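Local coordinates for protein beta-galactosidase (Trichoderma reesei, PDB 3OG2) that probably hydrolyses terminal non-reducing beta-D-galactose residues of beta-D-galactosides, as a glycoside hydrolase of family 35 with a TIM-barrel domain, at residues T72-V77 with L112-P117; P211-D216 with S275-Q280; V232-H237 with S271-L276. One frame throughout, in Å; residues are numbered along the deposited sequence.

Contact 1. Residues T72-V77 with L112-P117; sequences TVSFYV and LARPGP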
loop_
_atom_site.group_PDB
_atom_site.type_symbol
_atom_site.label_atom_id
_atom_site.label_comp_id
_atom_site.label_asym_id
_atom_site.label_seq_id
_atom_site.Cartn_x
_atom_site.Cartn_y
_atom_site.Cartn_z
ATOM N N THR A 72 0.336 -0.946 14.726
ATOM C CA THR A 72 -0.814 -1.572 14.060
ATOM C C THR A 72 -0.618 -1.552 12.558
ATOM O O THR A 72 0.049 -0.669 12.015
ATOM C CB THR A 72 -2.081 -0.828 14.478
ATOM O OG1 THR A 72 -2.233 -0.842 15.907
ATOM C CG2 THR A 72 -3.354 -1.407 13.881
ATOM N N VAL A 73 -1.220 -2.530 11.923
ATOM C CA VAL A 73 -1.377 -2.563 10.474
ATOM C C VAL A 73 -2.871 -2.754 10.192
ATOM O O VAL A 73 -3.540 -3.554 10.847
ATOM C CB VAL A 73 -0.517 -3.685 9.858
ATOM C CG1 VAL A 73 -0.993 -4.112 8.467
ATOM C CG2 VAL A 73 0.930 -3.140 9.791
ATOM N N SER A 74 -3.316 -2.030 9.166
ATOM C CA SER A 74 -4.664 -2.182 8.633
ATOM C C SER A 74 -4.613 -2.886 7.296
ATOM O O SER A 74 -3.749 -2.566 6.497
ATOM C CB SER A 74 -5.227 -0.755 8.479
ATOM O OG SER A 74 -6.483 -0.767 7.809
ATOM N N PHE A 75 -5.532 -3.851 7.080
ATOM C CA PHE A 75 -5.457 -4.605 5.836
ATOM C C PHE A 75 -6.839 -4.855 5.275
ATOM O O PHE A 75 -7.799 -5.076 6.015
ATOM C CB PHE A 75 -4.741 -5.932 6.027
ATOM C CG PHE A 75 -5.465 -6.960 6.895
ATOM C CD1 PHE A 75 -5.424 -6.917 8.294
ATOM C CD2 PHE A 75 -6.210 -7.973 6.279
ATOM C CE1 PHE A 75 -6.093 -7.894 9.050
ATOM C CE2 PHE A 75 -6.853 -8.949 7.045
ATOM C CZ PHE A 75 -6.794 -8.905 8.424
ATOM N N TYR A 76 -6.909 -4.876 3.946
ATOM C CA TYR A 76 -8.088 -5.339 3.233
ATOM C C TYR A 76 -7.944 -6.829 2.951
ATOM O O TYR A 76 -6.809 -7.354 2.849
ATOM C CB TYR A 76 -8.239 -4.597 1.900
ATOM C CG TYR A 76 -8.850 -3.214 1.971
ATOM C CD1 TYR A 76 -9.984 -2.910 2.756
ATOM C CD2 TYR A 76 -8.304 -2.226 1.138
ATOM C CE1 TYR A 76 -10.517 -1.605 2.732
ATOM C CE2 TYR A 76 -8.841 -0.948 1.121
ATOM C CZ TYR A 76 -9.938 -0.657 1.917
ATOM O OH TYR A 76 -10.414 0.627 1.874
ATOM N N VAL A 77 -9.099 -7.453 2.710
ATOM C CA VAL A 77 -9.160 -8.775 2.062
ATOM C C VAL A 77 -9.937 -8.598 0.774
ATOM O O VAL A 77 -10.966 -7.879 0.790
ATOM C CB VAL A 77 -9.832 -9.827 2.950
ATOM C CG1 VAL A 77 -9.790 -11.177 2.237
ATOM C CG2 VAL A 77 -9.210 -9.879 4.331
ATOM N N LEU A 112 -5.961 -4.158 12.263
ATOM C CA LEU A 112 -7.312 -3.701 11.911
ATOM C C LEU A 112 -7.706 -4.453 10.647
ATOM O O LEU A 112 -7.097 -4.244 9.598
ATOM C CB LEU A 112 -7.289 -2.184 11.716
ATOM C CG LEU A 112 -8.477 -1.608 10.923
ATOM C CD1 LEU A 112 -9.848 -2.021 11.456
ATOM C CD2 LEU A 112 -8.390 -0.074 10.890
ATOM N N ALA A 113 -8.691 -5.349 10.767
ATOM C CA ALA A 113 -9.121 -6.178 9.644
ATOM C C ALA A 113 -10.261 -5.506 8.896
ATOM O O ALA A 113 -11.241 -5.111 9.545
ATOM C CB ALA A 113 -9.601 -7.538 10.182
ATOM N N ARG A 114 -10.130 -5.423 7.568
ATOM C CA ARG A 114 -11.132 -4.700 6.752
ATOM C C ARG A 114 -11.504 -5.605 5.594
ATOM O O ARG A 114 -10.993 -5.423 4.457
ATOM C CB ARG A 114 -10.582 -3.327 6.313
ATOM C CG ARG A 114 -9.788 -2.609 7.401
ATOM C CD ARG A 114 -9.678 -1.119 7.194
ATOM N NE ARG A 114 -8.910 -0.768 6.009
ATOM C CZ ARG A 114 -9.199 0.282 5.248
ATOM N NH1 ARG A 114 -10.278 1.053 5.456
ATOM N NH2 ARG A 114 -8.378 0.560 4.208
ATOM N N PRO A 115 -12.361 -6.603 5.811
ATOM C CA PRO A 115 -12.618 -7.578 4.769
ATOM C C PRO A 115 -13.715 -7.222 3.767
ATOM O O PRO A 115 -14.027 -8.039 2.904
ATOM C CB PRO A 115 -13.029 -8.838 5.569
ATOM C CG PRO A 115 -13.725 -8.277 6.759
ATOM C CD PRO A 115 -12.971 -6.991 7.104
ATOM N N GLY A 116 -14.309 -6.057 3.893
ATOM C CA GLY A 116 -15.331 -5.619 2.985
ATOM C C GLY A 116 -16.720 -6.057 3.437
ATOM O O GLY A 116 -17.081 -5.783 4.586
ATOM N N PRO A 117 -17.521 -6.750 2.616
ATOM C CA PRO A 117 -17.206 -7.301 1.306
ATOM C C PRO A 117 -16.746 -6.349 0.217
ATOM O O PRO A 117 -15.859 -6.727 -0.569
ATOM C CB PRO A 117 -18.562 -7.885 0.828
ATOM C CG PRO A 117 -19.361 -8.136 2.046
ATOM C CD PRO A 117 -18.882 -7.153 3.081
HETATM O O HOH W 1 -13.210 -7.592 -0.922
#

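Contact 2. Residues P211-D216 with S275-Q280; sequences PLINND and SLVEFQ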
loop_
_atom_site.group_PDB
_atom_site.type_symbol
_atom_site.label_atom_id
_atom_site.label_comp_id
_atom_site.label_asym_id
_atom_site.label_seq_id
_atom_site.Cartn_x
_atom_site.Cartn_y
_atom_site.Cartn_z
ATOM N N PRO A 211 -14.131 -4.455 18.796
ATOM C CA PRO A 211 -14.951 -3.313 18.381
ATOM C C PRO A 211 -14.976 -3.179 16.856
ATOM O O PRO A 211 -13.994 -3.438 16.167
ATOM C CB PRO A 211 -14.254 -2.115 18.996
ATOM C CG PRO A 211 -13.505 -2.721 20.198
ATOM C CD PRO A 211 -12.993 -4.029 19.648
ATOM N N LEU A 212 -16.150 -2.669 16.426
ATOM C CA LEU A 212 -16.347 -2.360 14.997
ATOM C C LEU A 212 -16.104 -0.872 14.772
ATOM O O LEU A 212 -16.639 -0.036 15.511
ATOM C CB LEU A 212 -17.795 -2.674 14.549
ATOM C CG LEU A 212 -18.208 -4.122 14.756
ATOM C CD1 LEU A 212 -19.693 -4.267 14.408
ATOM C CD2 LEU A 212 -17.292 -5.026 13.949
ATOM N N ILE A 213 -15.318 -0.567 13.772
ATOM C CA ILE A 213 -14.982 0.818 13.409
ATOM C C ILE A 213 -15.294 0.988 11.953
ATOM O O ILE A 213 -15.069 0.081 11.130
ATOM C CB ILE A 213 -13.505 1.064 13.707
ATOM C CG1 ILE A 213 -13.126 2.556 13.558
ATOM C CG2 ILE A 213 -12.556 0.194 12.883
ATOM C CD1 ILE A 213 -11.784 2.919 14.226
ATOM N N ASN A 214 -15.863 2.145 11.597
ATOM C CA ASN A 214 -16.129 2.373 10.177
ATOM C C ASN A 214 -15.184 3.446 9.625
ATOM O O ASN A 214 -14.316 3.950 10.300
ATOM C CB ASN A 214 -17.618 2.743 9.916
ATOM C CG ASN A 214 -18.012 4.076 10.504
ATOM O OD1 ASN A 214 -17.363 4.680 11.371
ATOM N ND2 ASN A 214 -19.188 4.477 10.106
ATOM N N ASN A 215 -15.374 3.727 8.317
ATOM C CA ASN A 215 -14.502 4.656 7.641
ATOM C C ASN A 215 -15.274 5.497 6.664
ATOM O O ASN A 215 -15.162 5.385 5.451
ATOM C CB ASN A 215 -13.317 3.931 6.954
ATOM C CG ASN A 215 -13.666 3.084 5.767
ATOM O OD1 ASN A 215 -14.723 2.429 5.757
ATOM N ND2 ASN A 215 -12.803 3.072 4.765
ATOM N N ASP A 216 -16.078 6.384 7.194
ATOM C CA ASP A 216 -16.821 7.332 6.381
ATOM C C ASP A 216 -15.859 8.097 5.477
ATOM O O ASP A 216 -14.774 8.496 5.922
ATOM C CB ASP A 216 -17.602 8.236 7.310
ATOM C CG ASP A 216 -18.941 8.792 6.827
ATOM O OD1 ASP A 216 -19.293 8.591 5.642
ATOM O OD2 ASP A 216 -19.599 9.477 7.656
ATOM N N SER A 275 -10.747 9.184 15.139
ATOM C CA SER A 275 -10.144 8.128 14.329
ATOM C C SER A 275 -10.129 8.448 12.844
ATOM O O SER A 275 -11.177 8.690 12.258
ATOM C CB SER A 275 -10.972 6.854 14.517
ATOM O OG SER A 275 -11.007 6.454 15.896
ATOM N N LEU A 276 -8.927 8.455 12.278
ATOM C CA LEU A 276 -8.724 8.620 10.853
ATOM C C LEU A 276 -8.325 7.223 10.352
ATOM O O LEU A 276 -7.178 6.800 10.470
ATOM C CB LEU A 276 -7.639 9.651 10.520
ATOM C CG LEU A 276 -8.054 11.079 10.887
ATOM C CD1 LEU A 276 -6.855 12.022 10.728
ATOM C CD2 LEU A 276 -9.235 11.537 10.026
ATOM N N VAL A 277 -9.311 6.507 9.847
ATOM C CA VAL A 277 -9.097 5.104 9.481
ATOM C C VAL A 277 -8.331 5.002 8.177
ATOM O O VAL A 277 -7.650 4.028 7.895
ATOM C CB VAL A 277 -10.471 4.386 9.421
ATOM C CG1 VAL A 277 -10.349 2.964 8.864
ATOM C CG2 VAL A 277 -10.976 4.366 10.853
ATOM N N GLU A 278 -8.381 6.031 7.305
ATOM C CA GLU A 278 -7.465 6.147 6.168
ATOM C C GLU A 278 -7.060 7.607 6.070
ATOM O O GLU A 278 -7.942 8.470 5.874
ATOM C CB GLU A 278 -8.040 5.797 4.804
ATOM C CG GLU A 278 -8.598 4.361 4.767
ATOM C CD GLU A 278 -9.353 4.168 3.475
ATOM O OE1 GLU A 278 -9.186 4.931 2.483
ATOM O OE2 GLU A 278 -10.151 3.207 3.398
ATOM N N PHE A 279 -5.779 7.876 6.200
ATOM C CA PHE A 279 -5.281 9.221 5.940
ATOM C C PHE A 279 -4.182 9.114 4.890
ATOM O O PHE A 279 -3.335 8.216 4.944
ATOM C CB PHE A 279 -4.787 9.901 7.222
ATOM C CG PHE A 279 -4.526 11.381 6.901
ATOM C CD1 PHE A 279 -5.594 12.298 6.837
ATOM C CD2 PHE A 279 -3.239 11.820 6.626
ATOM C CE1 PHE A 279 -5.330 13.622 6.496
ATOM C CE2 PHE A 279 -3.004 13.143 6.299
ATOM C CZ PHE A 279 -4.036 14.039 6.208
ATOM N N GLN A 280 -4.172 10.050 3.944
ATOM C CA GLN A 280 -3.266 10.017 2.810
ATOM C C GLN A 280 -1.810 9.743 3.160
ATOM O O GLN A 280 -1.154 10.490 3.915
ATOM C CB GLN A 280 -3.391 11.398 2.137
ATOM C CG GLN A 280 -2.599 11.490 0.841
ATOM C CD GLN A 280 -3.189 12.533 -0.095
ATOM O OE1 GLN A 280 -3.861 13.492 0.322
ATOM N NE2 GLN A 280 -2.962 12.328 -1.390
#

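Contact 3. Residues V232-H237 with S271-L276; sequences VDIYGH and STPFSL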
loop_
_atom_site.group_PDB
_atom_site.type_symbol
_atom_site.label_atom_id
_atom_site.label_comp_id
_atom_site.label_asym_id
_atom_site.label_seq_id
_atom_site.Cartn_x
_atom_site.Cartn_y
_atom_site.Cartn_z
ATOM N N VAL A 232 -21.937 1.530 14.271
ATOM C CA VAL A 232 -20.741 0.797 14.748
ATOM C C VAL A 232 -20.336 1.292 16.119
ATOM O O VAL A 232 -20.984 2.145 16.742
ATOM C CB VAL A 232 -19.591 0.929 13.736
ATOM C CG1 VAL A 232 -19.972 0.274 12.393
ATOM C CG2 VAL A 232 -19.170 2.379 13.526
ATOM N N ASP A 233 -19.226 0.745 16.642
ATOM C CA ASP A 233 -18.779 1.097 17.980
ATOM C C ASP A 233 -17.986 2.402 18.006
ATOM O O ASP A 233 -18.119 3.211 18.912
ATOM C CB ASP A 233 -17.930 -0.024 18.537
ATOM C CG ASP A 233 -18.737 -1.296 18.698
ATOM O OD1 ASP A 233 -19.885 -1.220 19.243
ATOM O OD2 ASP A 233 -18.214 -2.362 18.392
ATOM N N ILE A 234 -17.095 2.549 17.011
ATOM C CA ILE A 234 -16.206 3.711 16.970
ATOM C C ILE A 234 -16.386 4.335 15.588
ATOM O O ILE A 234 -16.191 3.656 14.563
ATOM C CB ILE A 234 -14.725 3.331 17.206
ATOM C CG1 ILE A 234 -14.550 2.697 18.588
ATOM C CG2 ILE A 234 -13.832 4.512 16.908
ATOM C CD1 ILE A 234 -13.142 2.118 18.827
ATOM N N TYR A 235 -16.758 5.607 15.533
ATOM C CA TYR A 235 -16.925 6.286 14.262
ATOM C C TYR A 235 -15.555 6.663 13.694
ATOM O O TYR A 235 -14.787 7.361 14.392
ATOM C CB TYR A 235 -17.766 7.570 14.472
ATOM C CG TYR A 235 -17.905 8.342 13.187
ATOM C CD1 TYR A 235 -18.753 7.914 12.154
ATOM C CD2 TYR A 235 -17.151 9.535 13.000
ATOM C CE1 TYR A 235 -18.887 8.610 10.950
ATOM C CE2 TYR A 235 -17.310 10.216 11.790
ATOM C CZ TYR A 235 -18.156 9.764 10.795
ATOM O OH TYR A 235 -18.280 10.499 9.626
ATOM N N GLY A 236 -15.266 6.243 12.490
ATOM C CA GLY A 236 -14.012 6.600 11.812
ATOM C C GLY A 236 -14.354 7.341 10.499
ATOM O O GLY A 236 -15.419 7.129 9.934
ATOM N N HIS A 237 -13.390 8.169 10.072
ATOM C CA HIS A 237 -13.534 8.717 8.733
ATOM C C HIS A 237 -12.153 8.849 8.095
ATOM O O HIS A 237 -11.128 8.595 8.727
ATOM C CB HIS A 237 -14.316 10.042 8.705
ATOM C CG HIS A 237 -13.600 11.252 9.215
ATOM N ND1 HIS A 237 -12.658 11.946 8.481
ATOM C CD2 HIS A 237 -13.704 11.865 10.423
ATOM C CE1 HIS A 237 -12.233 12.972 9.255
ATOM N NE2 HIS A 237 -12.833 12.955 10.432
ATOM N N SER A 271 -18.156 10.530 22.077
ATOM C CA SER A 271 -17.933 9.461 23.056
ATOM C C SER A 271 -16.836 8.477 22.643
ATOM O O SER A 271 -16.485 7.584 23.458
ATOM C CB SER A 271 -19.234 8.684 23.302
ATOM O OG SER A 271 -19.592 7.913 22.151
ATOM N N THR A 272 -16.307 8.624 21.393
ATOM C CA THR A 272 -15.333 7.631 20.908
ATOM C C THR A 272 -14.090 8.336 20.411
ATOM O O THR A 272 -14.092 9.552 20.158
ATOM C CB THR A 272 -15.970 6.729 19.825
ATOM O OG1 THR A 272 -16.465 7.514 18.725
ATOM C CG2 THR A 272 -17.154 5.940 20.346
ATOM N N PRO A 273 -12.984 7.619 20.291
ATOM C CA PRO A 273 -11.736 8.310 19.937
ATOM C C PRO A 273 -11.752 8.897 18.559
ATOM O O PRO A 273 -12.252 8.277 17.627
ATOM C CB PRO A 273 -10.725 7.147 20.008
ATOM C CG PRO A 273 -11.327 6.108 20.889
ATOM C CD PRO A 273 -12.815 6.183 20.586
ATOM N N PHE A 274 -11.145 10.062 18.412
ATOM C CA PHE A 274 -11.014 10.626 17.056
ATOM C C PHE A 274 -10.125 9.715 16.207
ATOM O O PHE A 274 -8.966 9.478 16.519
ATOM C CB PHE A 274 -10.496 12.051 17.121
ATOM C CG PHE A 274 -10.279 12.661 15.730
ATOM C CD1 PHE A 274 -11.133 12.429 14.669
ATOM C CD2 PHE A 274 -9.138 13.470 15.564
ATOM C CE1 PHE A 274 -10.827 12.952 13.389
ATOM C CE2 PHE A 274 -8.861 13.987 14.308
ATOM C CZ PHE A 274 -9.707 13.736 13.230
ATOM N N SER A 275 -10.747 9.184 15.139
ATOM C CA SER A 275 -10.144 8.128 14.329
ATOM C C SER A 275 -10.129 8.448 12.844
ATOM O O SER A 275 -11.177 8.690 12.258
ATOM C CB SER A 275 -10.972 6.854 14.517
ATOM O OG SER A 275 -11.007 6.454 15.896
ATOM N N LEU A 276 -8.927 8.455 12.278
ATOM C CA LEU A 276 -8.724 8.620 10.853
ATOM C C LEU A 276 -8.325 7.223 10.352
ATOM O O LEU A 276 -7.178 6.800 10.470
ATOM C CB LEU A 276 -7.639 9.651 10.520
ATOM C CG LEU A 276 -8.054 11.079 10.887
ATOM C CD1 LEU A 276 -6.855 12.022 10.728
ATOM C CD2 LEU A 276 -9.235 11.537 10.026
HETATM O O HOH W 2 -13.327 9.699 13.809
HETATM O O HOH W 3 -14.755 8.417 16.872
#

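Contact 1. Residues T72-V77 with L112-P117
Val73 and Phe75 trade backbone hydrogen bonds with Leu112 and Arg114 of the parallel strand beside them: Leu112 N gives to Val73 O (2.9 Å), Phe75 N to Leu112 O (3.0 Å), and Arg114 N to Phe75 O (2.8 Å). Val77 N continues the series to Arg114 O with a longer bond of 3.3 Å. Further on, one water donates to both Val77 O and Pro117 O, and Tyr153 OH serves Pro115 O. The strands are neighbouring staves of the TIM barrel, joined by a beta-alpha-beta crossover through helix 98-107. On the outer face, toward the helices, small Ala113 leaves room for the Phe75 ring, whose face lies over Ala113 CA, 4.0 Å from the ring centroid. Ser74, Tyr76, Leu112 and Arg114 point into the barrel. There a bend at chi3 (-65°) helps turn the Arg114 guanidinium flat onto the Tyr76 ring, centres 4.0 Å apart and planes at 21°. Salt bridges take NH2 to Glu46 and NH1 to Glu278, NH1 also bonds to Gln176 OE1, and Ser74 OG bonds to Glu46. Tyr76, which binds galactose, shares a hydrogen bond between its OH and Asn179 OD1. Putting a leucine in its place would probably strip the guanidinium of its flat aromatic cover and leave Asn179 OD1 without its hydroxyl mate.

Contact 2. Residues P211-D216 with S275-Q280
Val277 holds CG1 anti to its backbone N (chi1 172°), a setting that sends its two methyls to different partners: CG1 meets Asn215 and CG2 meets Ile213. Asn215, with chi1 at 69°, has its amide lodged between its own N and carbonyl carbon, from where ND2 can turn to Glu278. The contact lies within the TIM barrel, between the loop after helix 193-205 and strand 275-280, which turns a corner at Val277 and Glu278. Backbone hydrogen bonds tie Pro211 and Ile213 to Tyr175, so the loop lies between strands 172-177 and 275-280, bonded to the first and packed on the second. Branched aliphatic residues suit the buried seam: the Ile213 and Val277 side chains run past one another head to tail, with Ile213 CD1 3.8 Å from Val277 CG2. The same CD1 lies 4.0 Å from Ser275 CB. Nearer the pocket, Asn215 CB rests 3.7 Å from Val277 CG1.

Polar groups take over at the galactose site, which Glu278 helps to form. Asn215 ND2 makes a weak, bent bond of 3.0 Å to Glu278 OE2, the amide and carboxylate planes standing 48° apart. Firmer partners fix the two ends: Asn215 OD1 accepts from Glu180 N, and Glu278 OE1 bonds to Tyr240, besides the salt bridge to Arg114. An asparagine serves here because its amide can accept on one side and donate on the other. One residue earlier, Asn214 O lies 3.4 Å from Val277 CG2.

Contact 3. Residues V232-H237 with S271-L276
His237 and Ser275 supply the direct hydrogen bond of this contact, His237 N to Ser275 O, 3.2 Å long and nearly straight at 167°. It belongs to the parallel pairing of strands 236-239 and 275-280, the beta-alpha-beta unit of the TIM barrel that crosses over through helix 261-268. A CA-H...O contact runs the opposite way, from Leu276 CA to His237 O at 3.2 Å.

Waters carry the polar traffic before the strands meet. One donates to Tyr235 O and to Pro273 O (2.6 Å) while accepting from Thr272 OG1 (2.7 Å), a hydroxyl that also bonds to Ser269. Threonine suits this place because its methyl, CG2, can meanwhile pack on Asp233 O. A second water donates to Tyr235 O and accepts from Ser275 N. Ser275 OG folds back to donate to Pro273 O at 2.8 Å, from above the carbonyl plane.

Van der Waals contacts fill the rest. Ile234 CG2 lies 3.6 Å from Ser275 OG and makes an apolar contact with Pro273 CD; Trp28 covers Ile234, Thr272 and Pro273. His237 sets CG between its backbone N and carbonyl carbon (chi1 74°), which brings its ring to Leu276 and Phe274. The His237 and Leu276 side chains run alongside each other in the same direction, His237 CE1 3.4 Å from Leu276 CD2. His237 NE2 meets the edge of the Phe274 ring, 3.6 Å from CE1.

Direct pairing is thus confined to the strand starts; ahead of them bound water stands in for much of the missing backbone partnership, yet the buried Tyr235 N finds no partner.

Following the chain from its N terminus, contact 1 comes first and closes a self-contained loop, strand 72-76 through helix 98-107 to strand 110-116, before contact 2 opens. Contact 2 then closes the longer excursion from the loop at 211-216 to strand 275-280. Contact 3 closes a shorter one within that span, from 232-237 to 271-276, and the two end on the same strand, sharing Ser275 and Leu276. Contacts 2 and 3 also join through Asn214 with Gly236 and Asp216 with Tyr235. Contact 1 meets contact 2 in the barrel interior, where Leu112 packs on Ile213 and Arg114 bridges to Glu278, so these two contacts converge on the galactose site.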